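Local structure of putative aldehyde dehydrogenase AldY (Bacillus subtilis, 4DNG) at residues Met1-Leu6 with Asp84-Met89; Ile26-Asp31 with Gly317-Pro322; Arg92-Thr97 with Ile180-Ser185; Ser149-Asn154 with Val174-Asp179; Gly186-Ala191 with Val206-Val211. The protein is a putative aldehyde dehydrogenase, expected to oxidise aldehydes to carboxylates with NAD(+), and may contribute to protecting cells against stress from ethanol and related compounds. One frame throughout, in Å; residues are numbered along the deposited sequence.

Interaction 1: Met1-Leu6 with Asp84-Met89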
# COMPACT_ATOMS: atom_id res chain seq x y z
N MET A 1 19.32 33.22 12.27
CA MET A 1 19.41 33.90 13.59
C MET A 1 19.62 32.92 14.74
O MET A 1 18.70 32.67 15.54
CB MET A 1 18.19 34.79 13.84
CG MET A 1 18.33 36.20 13.28
SD MET A 1 20.00 36.85 13.47
CE MET A 1 20.59 36.92 11.77
N SER A 2 20.84 32.40 14.82
CA SER A 2 21.28 31.46 15.87
C SER A 2 20.55 30.12 15.83
O SER A 2 20.34 29.48 16.87
CB SER A 2 21.23 32.09 17.27
OG SER A 2 22.26 33.05 17.44
N PHE A 3 20.19 29.70 14.62
CA PHE A 3 19.50 28.42 14.41
C PHE A 3 20.27 27.22 14.98
O PHE A 3 19.69 26.14 15.19
CB PHE A 3 19.11 28.21 12.93
CG PHE A 3 17.83 28.90 12.52
CD1 PHE A 3 16.66 28.78 13.28
CD2 PHE A 3 17.78 29.65 11.34
CE1 PHE A 3 15.49 29.42 12.90
CE2 PHE A 3 16.60 30.28 10.95
CZ PHE A 3 15.46 30.17 11.73
N GLU A 4 21.56 27.41 15.24
CA GLU A 4 22.36 26.41 15.95
C GLU A 4 21.93 26.23 17.43
O GLU A 4 22.37 25.29 18.10
CB GLU A 4 23.86 26.72 15.85
CG GLU A 4 24.30 28.09 16.37
CD GLU A 4 24.63 29.06 15.26
OE1 GLU A 4 23.80 29.96 14.99
OE2 GLU A 4 25.71 28.92 14.64
N THR A 5 21.08 27.12 17.95
CA THR A 5 20.51 26.93 19.28
C THR A 5 19.58 25.70 19.31
O THR A 5 19.34 25.11 20.37
CB THR A 5 19.78 28.20 19.78
OG1 THR A 5 19.78 28.21 21.22
CG2 THR A 5 18.34 28.27 19.29
N LEU A 6 19.09 25.32 18.13
CA LEU A 6 18.09 24.29 17.97
C LEU A 6 18.75 22.94 17.72
O LEU A 6 18.67 22.37 16.62
CB LEU A 6 17.16 24.64 16.80
CG LEU A 6 16.40 25.97 16.63
CD1 LEU A 6 15.37 25.82 15.52
CD2 LEU A 6 15.75 26.50 17.91
N ASP A 84 15.69 34.30 4.85
CA ASP A 84 17.12 34.56 4.62
C ASP A 84 18.04 33.72 5.50
O ASP A 84 18.95 33.07 4.99
CB ASP A 84 17.41 36.06 4.72
CG ASP A 84 16.85 36.82 3.54
OD1 ASP A 84 16.71 36.21 2.46
OD2 ASP A 84 16.55 38.02 3.67
N ASP A 85 17.77 33.72 6.80
CA ASP A 85 18.49 32.91 7.78
C ASP A 85 18.32 31.40 7.56
O ASP A 85 19.24 30.63 7.78
CB ASP A 85 18.02 33.28 9.19
CG ASP A 85 18.27 34.75 9.52
OD1 ASP A 85 19.35 35.27 9.15
OD2 ASP A 85 17.40 35.40 10.17
N ILE A 86 17.13 30.99 7.13
CA ILE A 86 16.85 29.58 6.93
C ILE A 86 17.66 29.09 5.74
O ILE A 86 18.30 28.04 5.81
CB ILE A 86 15.33 29.33 6.78
CG1 ILE A 86 14.59 29.79 8.05
CG2 ILE A 86 15.03 27.88 6.47
CD1 ILE A 86 13.07 29.72 7.98
N ILE A 87 17.67 29.89 4.67
CA ILE A 87 18.38 29.54 3.43
C ILE A 87 19.88 29.36 3.72
O ILE A 87 20.48 28.34 3.37
CB ILE A 87 18.06 30.55 2.29
CG1 ILE A 87 16.65 30.28 1.74
CG2 ILE A 87 19.10 30.50 1.16
CD1 ILE A 87 16.11 31.31 0.77
N MET A 88 20.45 30.33 4.41
CA MET A 88 21.83 30.24 4.87
C MET A 88 22.09 28.95 5.62
O MET A 88 23.03 28.23 5.29
CB MET A 88 22.20 31.45 5.74
CG MET A 88 23.70 31.57 5.99
SD MET A 88 24.69 31.53 4.47
CE MET A 88 24.50 33.22 3.88
N MET A 89 21.26 28.65 6.62
CA MET A 89 21.42 27.43 7.42
C MET A 89 21.29 26.11 6.62
O MET A 89 22.10 25.19 6.82
CB MET A 89 20.50 27.45 8.64
CG MET A 89 20.70 26.26 9.59
SD MET A 89 22.35 26.09 10.31
CE MET A 89 22.45 27.59 11.27
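D85 on the helix turns its CG anti to its own carbonyl carbon (chi1 -60°), which brings the carboxylate to the amino end of the chain at M1, while M89, with CG anti to the backbone N (chi1 -175°) and bends at both later torsions, brings CE against CB of F3. The backbone N of M1 and OD2 of D85 form a salt bridge, long at 3.6 Å, and the M1 side chain folds over the same carboxylate, CE lying 3.3 Å from D85 OD1. An aspartate suits this place because it meets the positive charge that a chain terminus would be expected to carry. Beside it F3 supplies the apolar half of the contact. Its ring crosses the D85 side chain at about a right angle; CE2 rests 3.8 Å from D85 CB and 3.6 Å from CG1 of I86. At the root of the ring, F3 CB meets CE of M89 at 3.8 Å, a reach that the flexible, bent methionine chain allows. F3 thereby joins the start of the chain to helix 83-94, with Y78 of helix 65-81 and I189 of helix 183-196 also touching it, while M89 reaches on to I35 of strand 34-39.

Interaction 2: Ile26-Asp31 with Gly317-Pro322; sequences ILNPYD and GDQTDP
Two amide oxygens face each other across this contact, N28 OD1 lying only 3.0 Å from Q319 OE1, although both are acceptors and no bond joins them. Each amide appears to be turned by a bond that does not cross the contact. N28 OD1 takes the backbone N-H of Y30 at 2.9 Å in an Asx turn, and Q319 gives its NE2 to the backbone O of A91. The two amide planes stand 73° apart. Next to them Y30, with CG anti to the backbone N (chi1 -171°), swings its ring over the 317-322 loop. CA of D318 sits over one face in a CH-pi contact, 3.8 Å from the ring centroid, and the D318 carboxylate lies stacked with its plane 10° from that of the ring. D318 OD1 accepts from T320 N, which closes a second Asx turn, and also from T320 OG1 on the same face; together they probably fix the carboxylate's rotation. G317 brings the chain in with backbone angles that suit glycine. With a serine in place of Y30 the CH-pi partner of D318 disappears, and the loop's flank would probably be left uncovered there. Attraction across the contact is thus mainly aromatic packing, whereas the Asx turns shape each loop from within and Q319 is tied to A91.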
# COMPACT_ATOMS: atom_id res chain seq x y z
N ILE A 26 27.34 18.43 14.28
CA ILE A 26 26.79 18.69 12.95
C ILE A 26 27.75 19.65 12.27
O ILE A 26 28.07 20.71 12.81
CB ILE A 26 25.36 19.25 12.99
CG1 ILE A 26 24.47 18.31 13.82
CG2 ILE A 26 24.84 19.44 11.56
CD1 ILE A 26 23.01 18.68 13.89
N LEU A 27 28.21 19.25 11.09
CA LEU A 27 29.30 19.94 10.42
C LEU A 27 28.87 20.68 9.16
O LEU A 27 27.94 20.26 8.47
CB LEU A 27 30.43 18.94 10.10
CG LEU A 27 31.05 18.09 11.22
CD1 LEU A 27 32.25 17.29 10.70
CD2 LEU A 27 31.48 18.90 12.44
N ASN A 28 29.59 21.73 8.84
CA ASN A 28 29.51 22.31 7.53
C ASN A 28 30.41 21.46 6.69
O ASN A 28 31.54 21.20 7.05
CB ASN A 28 30.01 23.74 7.57
CG ASN A 28 29.96 24.41 6.22
OD1 ASN A 28 30.12 23.76 5.22
ND2 ASN A 28 29.75 25.70 6.21
N PRO A 29 29.88 20.99 5.58
CA PRO A 29 30.58 20.08 4.67
C PRO A 29 31.81 20.67 4.01
O PRO A 29 32.74 19.94 3.74
CB PRO A 29 29.52 19.76 3.64
CG PRO A 29 28.26 19.83 4.39
CD PRO A 29 28.42 20.89 5.43
N TYR A 30 31.77 21.95 3.69
CA TYR A 30 32.88 22.59 3.02
C TYR A 30 34.13 22.59 3.85
O TYR A 30 35.19 22.26 3.35
CB TYR A 30 32.50 24.03 2.74
CG TYR A 30 33.45 24.81 1.87
CD1 TYR A 30 33.47 24.63 0.51
CD2 TYR A 30 34.29 25.75 2.40
CE1 TYR A 30 34.32 25.36 -0.30
CE2 TYR A 30 35.13 26.48 1.61
CZ TYR A 30 35.14 26.27 0.26
OH TYR A 30 35.98 27.00 -0.53
N ASP A 31 34.03 22.91 5.13
CA ASP A 31 35.23 23.02 5.90
C ASP A 31 35.30 22.13 7.11
O ASP A 31 36.32 22.09 7.78
CB ASP A 31 35.45 24.45 6.31
CG ASP A 31 34.28 25.01 7.00
OD1 ASP A 31 33.56 24.20 7.58
OD2 ASP A 31 34.07 26.23 6.97
N GLY A 317 32.94 25.79 -5.23
CA GLY A 317 33.60 26.25 -4.01
C GLY A 317 32.70 26.40 -2.80
O GLY A 317 31.97 25.49 -2.42
N ASP A 318 32.79 27.57 -2.15
CA ASP A 318 32.02 27.83 -0.95
C ASP A 318 30.57 28.03 -1.31
O ASP A 318 30.22 28.90 -2.10
CB ASP A 318 32.55 29.06 -0.21
CG ASP A 318 32.06 29.12 1.22
OD1 ASP A 318 31.08 28.42 1.56
OD2 ASP A 318 32.66 29.88 2.02
N GLN A 319 29.73 27.20 -0.72
CA GLN A 319 28.32 27.10 -1.07
C GLN A 319 27.48 28.22 -0.44
O GLN A 319 26.37 28.53 -0.89
CB GLN A 319 27.85 25.76 -0.57
CG GLN A 319 28.77 25.32 0.55
CD GLN A 319 28.01 24.98 1.79
OE1 GLN A 319 28.58 24.55 2.79
NE2 GLN A 319 26.70 25.17 1.73
N THR A 320 28.03 28.83 0.61
CA THR A 320 27.41 29.99 1.22
C THR A 320 27.55 31.23 0.34
O THR A 320 26.88 32.23 0.58
CB THR A 320 27.98 30.26 2.61
OG1 THR A 320 29.31 30.75 2.48
CG2 THR A 320 27.96 28.96 3.46
N ASP A 321 28.42 31.16 -0.66
CA ASP A 321 28.56 32.21 -1.68
C ASP A 321 27.39 32.10 -2.67
O ASP A 321 27.19 31.04 -3.27
CB ASP A 321 29.92 32.04 -2.37
CG ASP A 321 30.17 33.04 -3.52
OD1 ASP A 321 29.24 33.40 -4.28
OD2 ASP A 321 31.34 33.43 -3.68
N PRO A 322 26.62 33.20 -2.86
CA PRO A 322 25.39 33.18 -3.69
C PRO A 322 25.59 32.96 -5.20
O PRO A 322 24.61 32.89 -5.95
CB PRO A 322 24.75 34.56 -3.42
CG PRO A 322 25.86 35.42 -2.98
CD PRO A 322 26.87 34.54 -2.28

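Interaction 3: Arg92-Thr97 with Ile180-Ser185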
# COMPACT_ATOMS: atom_id res chain seq x y z
N ARG A 92 24.62 25.88 4.88
CA ARG A 92 25.71 25.51 5.79
C ARG A 92 25.68 24.04 6.19
O ARG A 92 26.72 23.38 6.19
CB ARG A 92 25.73 26.37 7.06
CG ARG A 92 25.31 27.82 6.87
CD ARG A 92 26.16 28.80 7.66
NE ARG A 92 26.02 28.72 9.12
CZ ARG A 92 26.89 28.13 9.94
NH1 ARG A 92 27.96 27.53 9.44
NH2 ARG A 92 26.68 28.12 11.25
N GLU A 93 24.50 23.51 6.50
CA GLU A 93 24.39 22.18 7.11
C GLU A 93 24.54 21.11 6.08
O GLU A 93 25.07 20.03 6.33
CB GLU A 93 23.03 22.01 7.81
CG GLU A 93 22.97 20.82 8.74
CD GLU A 93 21.63 20.66 9.44
OE1 GLU A 93 20.56 20.96 8.84
OE2 GLU A 93 21.62 20.20 10.61
N THR A 94 24.09 21.47 4.89
CA THR A 94 23.72 20.55 3.84
C THR A 94 24.76 20.56 2.72
O THR A 94 24.89 19.59 1.99
CB THR A 94 22.32 20.98 3.36
OG1 THR A 94 21.35 19.98 3.67
CG2 THR A 94 22.29 21.28 1.93
N GLY A 95 25.52 21.66 2.60
CA GLY A 95 26.51 21.79 1.52
C GLY A 95 25.86 22.14 0.18
O GLY A 95 26.54 22.41 -0.80
N GLY A 96 24.54 22.11 0.16
CA GLY A 96 23.77 22.66 -0.94
C GLY A 96 24.04 24.14 -1.08
O GLY A 96 24.35 24.86 -0.12
N THR A 97 23.93 24.58 -2.32
CA THR A 97 24.20 25.93 -2.76
C THR A 97 23.06 26.89 -2.31
O THR A 97 21.94 26.42 -2.04
CB THR A 97 24.28 25.80 -4.28
OG1 THR A 97 25.65 25.64 -4.67
CG2 THR A 97 23.64 26.94 -4.99
N ILE A 180 20.72 12.92 11.33
CA ILE A 180 21.37 13.79 12.31
C ILE A 180 22.23 14.86 11.61
O ILE A 180 22.20 16.04 12.00
CB ILE A 180 22.16 13.00 13.39
CG1 ILE A 180 22.66 13.94 14.52
CG2 ILE A 180 23.35 12.23 12.79
CD1 ILE A 180 21.56 14.65 15.29
N GLN A 181 22.97 14.49 10.56
CA GLN A 181 23.86 15.45 9.90
C GLN A 181 23.12 16.62 9.26
O GLN A 181 23.74 17.62 8.94
CB GLN A 181 24.86 14.79 8.94
CG GLN A 181 26.09 14.20 9.63
CD GLN A 181 26.86 15.20 10.51
OE1 GLN A 181 27.20 16.33 10.10
NE2 GLN A 181 27.13 14.79 11.74
N THR A 182 21.82 16.48 9.07
CA THR A 182 21.01 17.59 8.57
C THR A 182 19.76 17.78 9.46
O THR A 182 18.65 18.02 8.97
CB THR A 182 20.60 17.34 7.10
OG1 THR A 182 20.11 16.01 7.00
CG2 THR A 182 21.81 17.42 6.15
N ALA A 183 19.94 17.66 10.77
CA ALA A 183 18.80 17.72 11.69
C ALA A 183 18.19 19.11 11.83
O ALA A 183 17.01 19.23 12.21
CB ALA A 183 19.19 17.19 13.05
N ILE A 184 18.99 20.14 11.59
CA ILE A 184 18.50 21.50 11.75
C ILE A 184 17.53 21.82 10.62
O ILE A 184 16.40 22.25 10.87
CB ILE A 184 19.62 22.54 11.87
CG1 ILE A 184 20.40 22.32 13.17
CG2 ILE A 184 19.04 23.95 11.95
CD1 ILE A 184 21.82 22.82 13.11
N SER A 185 17.95 21.58 9.39
CA SER A 185 17.10 21.89 8.25
C SER A 185 16.09 20.79 8.00
O SER A 185 15.01 21.07 7.51
CB SER A 185 17.92 22.15 7.00
OG SER A 185 19.02 21.30 6.97
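E93, near the end of helix 83-94, drives its carboxylate into the amino end of helix 183-196, a helix of the Rossmann-like part of the aldehyde dehydrogenase fold. Its CG is anti to the backbone N (chi1 -166°) and the chain beyond is extended, giving the full reach that a glutamate, and not an aspartate, possesses. CB lies 4.2 Å from OG of S185, a loose approach. CG then passes the backbone O of Q181 at 3.3 Å, and CD comes equally close to CA of T182, where the chain turns from the short 3-10 segment towards the helix. At the tip the two oxygens divide the work. OE2 accepts from I184 N at 2.8 Å and OE1 from S185 N at 2.7 Å, each through its syn lone pair and each by a nearly straight N-H bond, so the carboxylate receives two adjacent backbone donors side by side. OE1 also accepts from the S185 hydroxyl, in a bond so short that its modelled length is doubtful. The two backbone donors on a buried carboxylate, together with the positive end of the helix dipole, would be expected to favour its ionised form. Aliphatic atoms of I184 pack close to OE2, and I26 of strand 23-27 touches E93 from beyond the two segments. Q181, whose polar end serves E24, D25 and L27, ties the same turn to that strand. Next along the helix T94 adds a smaller contact, with its OG1 3.6 Å from the methyl carbon CG2 of T182.

Interaction 4: Ser149-Asn154 with Val174-Asp179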
# COMPACT_ATOMS: atom_id res chain seq x y z
N SER A 149 7.96 9.14 10.19
CA SER A 149 8.54 9.91 9.09
C SER A 149 10.06 9.96 9.21
O SER A 149 10.58 10.31 10.27
CB SER A 149 7.96 11.31 9.13
OG SER A 149 8.62 12.16 8.24
N ILE A 150 10.76 9.59 8.12
CA ILE A 150 12.22 9.50 8.07
C ILE A 150 12.73 10.19 6.81
O ILE A 150 12.27 9.90 5.70
CB ILE A 150 12.69 8.03 8.01
CG1 ILE A 150 12.19 7.25 9.23
CG2 ILE A 150 14.22 7.93 7.85
CD1 ILE A 150 12.21 5.75 9.03
N SER A 151 13.69 11.10 6.98
CA SER A 151 14.19 11.84 5.86
C SER A 151 15.70 11.73 5.73
O SER A 151 16.39 11.44 6.69
CB SER A 151 13.70 13.28 5.87
OG SER A 151 14.10 13.99 7.01
N PRO A 152 16.24 11.95 4.51
CA PRO A 152 17.66 11.73 4.31
C PRO A 152 18.41 13.06 4.30
O PRO A 152 17.81 14.09 4.54
CB PRO A 152 17.68 11.11 2.91
CG PRO A 152 16.58 11.87 2.18
CD PRO A 152 15.59 12.33 3.24
N PHE A 153 19.69 13.02 3.96
CA PHE A 153 20.57 14.19 4.00
C PHE A 153 20.51 15.11 2.79
O PHE A 153 21.12 16.17 2.82
CB PHE A 153 22.02 13.73 4.12
CG PHE A 153 22.53 12.98 2.91
CD1 PHE A 153 22.93 13.67 1.75
CD2 PHE A 153 22.64 11.59 2.94
CE1 PHE A 153 23.41 12.98 0.64
CE2 PHE A 153 23.11 10.89 1.83
CZ PHE A 153 23.50 11.59 0.68
N ASN A 154 19.86 14.67 1.71
CA ASN A 154 19.74 15.52 0.53
C ASN A 154 18.32 15.99 0.47
O ASN A 154 17.40 15.19 0.64
CB ASN A 154 20.12 14.79 -0.76
CG ASN A 154 19.44 13.43 -0.91
OD1 ASN A 154 18.21 13.33 -0.87
ND2 ASN A 154 20.24 12.39 -1.12
N VAL A 174 2.80 12.90 14.39
CA VAL A 174 4.01 12.59 13.61
C VAL A 174 5.19 12.43 14.54
O VAL A 174 5.46 13.30 15.39
CB VAL A 174 4.33 13.72 12.59
CG1 VAL A 174 5.55 13.40 11.71
CG2 VAL A 174 3.12 14.00 11.71
N VAL A 175 5.89 11.32 14.39
CA VAL A 175 7.21 11.20 14.94
C VAL A 175 8.20 11.19 13.79
O VAL A 175 8.14 10.32 12.90
CB VAL A 175 7.33 9.93 15.76
CG1 VAL A 175 8.79 9.71 16.20
CG2 VAL A 175 6.37 10.01 16.93
N HIS A 176 9.10 12.18 13.82
CA HIS A 176 9.96 12.48 12.67
C HIS A 176 11.42 12.40 13.00
O HIS A 176 11.86 12.95 14.03
CB HIS A 176 9.64 13.88 12.17
CG HIS A 176 10.42 14.26 10.95
ND1 HIS A 176 10.37 13.55 9.81
CD2 HIS A 176 11.29 15.32 10.72
CE1 HIS A 176 11.18 14.10 8.90
NE2 HIS A 176 11.74 15.19 9.46
N LYS A 177 12.19 11.71 12.14
CA LYS A 177 13.62 11.53 12.32
C LYS A 177 14.46 11.93 11.10
O LYS A 177 14.49 11.18 10.11
CB LYS A 177 13.97 10.09 12.70
CG LYS A 177 15.46 9.93 13.03
CD LYS A 177 15.92 8.50 12.84
CE LYS A 177 17.44 8.43 12.87
NZ LYS A 177 18.03 9.06 11.65
N PRO A 178 15.14 13.09 11.16
CA PRO A 178 16.00 13.50 10.06
C PRO A 178 17.31 12.80 10.19
O PRO A 178 17.59 12.21 11.20
CB PRO A 178 16.21 15.01 10.31
CG PRO A 178 16.02 15.19 11.78
CD PRO A 178 14.96 14.18 12.16
N ASP A 179 18.13 12.87 9.16
CA ASP A 179 19.48 12.43 9.30
C ASP A 179 20.09 13.43 10.28
O ASP A 179 19.98 14.67 10.07
CB ASP A 179 20.18 12.49 7.93
CG ASP A 179 21.58 11.97 7.97
OD1 ASP A 179 21.93 11.18 7.08
OD2 ASP A 179 22.36 12.34 8.88
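S149 and H176 face each other as a parallel beta bridge, part of the beta-alpha-beta crossover in which strand 135-150, helix 156-169 and strand 173-177 follow in turn. The backbone ladder comes first. S149 N gives to V175 O, S149 O receives K177 N at 2.8 Å, and S151 N continues the register by giving to K177 O at 3.2 Å just past the end of its strand. Between these rungs the CA groups of H176 and I150 approach the carbonyl oxygens of S149 and K177.

Side chains reinforce the ladder on the face that S149 shares with H176. There S149 OG lies at the edge of the imidazole, near its plane, and hydrogen-bonds H176 ND1 at 2.7 Å; with CG anti to the backbone N (chi1 -177°), H176 swings this edge towards the neighbouring strand. H176 ND1 also makes a weak bond to S149 O at 3.3 Å. Small hydroxyl residues suit this edge, for they fit beside the ring and still offer polar atoms, and S151 OG lies 3.5 Å from CE1 of H176.

The second shell fixes the ring from its far end. S160 of helix 156-169 bonds both H176 NE2 and S151 OG, and NE2 meets G186 O as well, so both nitrogens of the buried imidazole have partners. Beyond the strands D179 approaches F153, while its OD2 bonds Q181 N. On the face of I150 and K177, the lysine bends at its last torsion, and K177 NZ bonds P178 O at 3.2 Å from 45° above the carbonyl plane.

Interaction 5: Gly186-Ala191 with Val206-Val211; sequences GGTIIA and VMLTDV
Backbone against methyl is the closest meeting here: CG1 of V206 rests 3.7 Å from CA of G187, on a helix with a wider pi-type turn at 186-188. Glycine suits this position, since a CB there would come within 2.8 Å of V206 CG1 and clash. V206 holds CG1 anti to its backbone N (chi1 174°), which sets one methyl against the glycine and leaves the other, CG2, for the next turn of the helix.

Methyl against methyl makes up much of the rest. CG2 of V206 meets CB of A191 at 3.9 Å, one helical turn beyond G187, so one branched residue reaches two positions a turn apart. An alanine in place of V206 lacks CG1 and CG2, and a gap would probably open against G187 and A191. This is a helix lying on its sheet, for strand 173-177, helix 183-196 and strand 204-206 form a beta-alpha-beta unit with parallel strands, and V206 ends the last of them. Further out L208 crosses T188 at about a right angle, its CD1 lying 4.0 Å from the threonine CG2.

Polar groups look elsewhere. T188 directs its methyl at L208 and uses OG1 for the backbone O of L6, near the start of the chain. The backbone of M207 pairs with that of H176, and L208 N bonds OG of S9.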
# COMPACT_ATOMS: atom_id res chain seq x y z
N GLY A 186 16.43 19.56 8.36
CA GLY A 186 15.50 18.45 8.21
C GLY A 186 14.56 18.23 9.39
O GLY A 186 13.65 17.41 9.30
N GLY A 187 14.74 18.95 10.49
CA GLY A 187 13.90 18.73 11.67
C GLY A 187 13.63 19.92 12.56
O GLY A 187 12.49 20.33 12.74
N THR A 188 14.68 20.50 13.13
CA THR A 188 14.46 21.45 14.23
C THR A 188 13.79 22.76 13.80
O THR A 188 12.94 23.29 14.52
CB THR A 188 15.74 21.75 15.03
OG1 THR A 188 16.78 22.18 14.14
CG2 THR A 188 16.20 20.50 15.78
N ILE A 189 14.19 23.27 12.63
CA ILE A 189 13.61 24.50 12.09
C ILE A 189 12.11 24.29 11.86
O ILE A 189 11.29 25.16 12.20
CB ILE A 189 14.31 24.94 10.79
CG1 ILE A 189 15.69 25.48 11.09
CG2 ILE A 189 13.51 26.02 10.07
CD1 ILE A 189 16.54 25.62 9.85
N ILE A 190 11.76 23.12 11.33
CA ILE A 190 10.37 22.76 11.08
C ILE A 190 9.62 22.71 12.41
O ILE A 190 8.54 23.30 12.54
CB ILE A 190 10.26 21.42 10.32
CG1 ILE A 190 10.50 21.67 8.84
CG2 ILE A 190 8.88 20.81 10.50
CD1 ILE A 190 10.89 20.43 8.06
N ALA A 191 10.20 22.03 13.41
CA ALA A 191 9.62 22.03 14.76
C ALA A 191 9.44 23.44 15.31
O ALA A 191 8.38 23.78 15.86
CB ALA A 191 10.44 21.19 15.72
N VAL A 206 10.09 15.67 16.83
CA VAL A 206 11.30 15.57 16.03
C VAL A 206 12.45 14.97 16.83
O VAL A 206 12.92 15.55 17.81
CB VAL A 206 11.73 16.94 15.45
CG1 VAL A 206 13.08 16.81 14.76
CG2 VAL A 206 10.69 17.50 14.48
N MET A 207 12.91 13.80 16.38
CA MET A 207 13.93 13.02 17.05
C MET A 207 15.32 13.27 16.51
O MET A 207 15.58 13.08 15.31
CB MET A 207 13.62 11.54 16.85
CG MET A 207 12.21 11.22 17.32
SD MET A 207 12.11 11.43 19.11
CE MET A 207 10.36 11.77 19.18
N LEU A 208 16.21 13.70 17.39
CA LEU A 208 17.62 13.83 17.06
C LEU A 208 18.34 12.63 17.62
O LEU A 208 18.49 12.48 18.82
CB LEU A 208 18.19 15.14 17.61
CG LEU A 208 18.19 16.28 16.59
CD1 LEU A 208 16.80 16.52 16.04
CD2 LEU A 208 18.76 17.55 17.21
N THR A 209 18.73 11.74 16.74
CA THR A 209 19.27 10.48 17.15
C THR A 209 19.95 9.81 15.99
O THR A 209 20.16 10.42 14.95
CB THR A 209 18.16 9.59 17.75
OG1 THR A 209 18.74 8.36 18.20
CG2 THR A 209 17.08 9.33 16.71
N ASP A 210 20.33 8.55 16.17
CA ASP A 210 20.92 7.82 15.06
C ASP A 210 20.52 6.36 15.18
O ASP A 210 19.93 5.94 16.18
CB ASP A 210 22.46 8.04 14.96
CG ASP A 210 23.24 7.41 16.12
OD1 ASP A 210 22.61 6.89 17.06
OD2 ASP A 210 24.50 7.41 16.08
N VAL A 211 20.79 5.61 14.13
CA VAL A 211 20.38 4.22 14.12
C VAL A 211 21.15 3.42 15.17
O VAL A 211 20.63 2.47 15.76
CB VAL A 211 20.46 3.66 12.69
CG1 VAL A 211 20.35 2.16 12.71
CG2 VAL A 211 19.35 4.29 11.84

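Overall arrangement
Helix 183-196 connects much of the set: interaction 3 holds its amino end, interaction 5 packs its next turns on the sheet, and interaction 1 touches it where M89 meets I184. Helix 83-94 likewise serves interactions 1 and 3. Interaction 2 lies beside them, Q181 OE1 probably bonding L27 N at 3.2 Å. Interactions 4 and 5 have centres about 7 Å apart and are joined where H176 O probably accepts from M207 N at 2.7 Å, just past strand 204-206. Interaction 4 comes nearest the functional sites: the side chain of P152 is about 5 Å from G231, a probable NAD(+)-binding residue, and about 8 Å from that of E253, the predicted active-site glutamate.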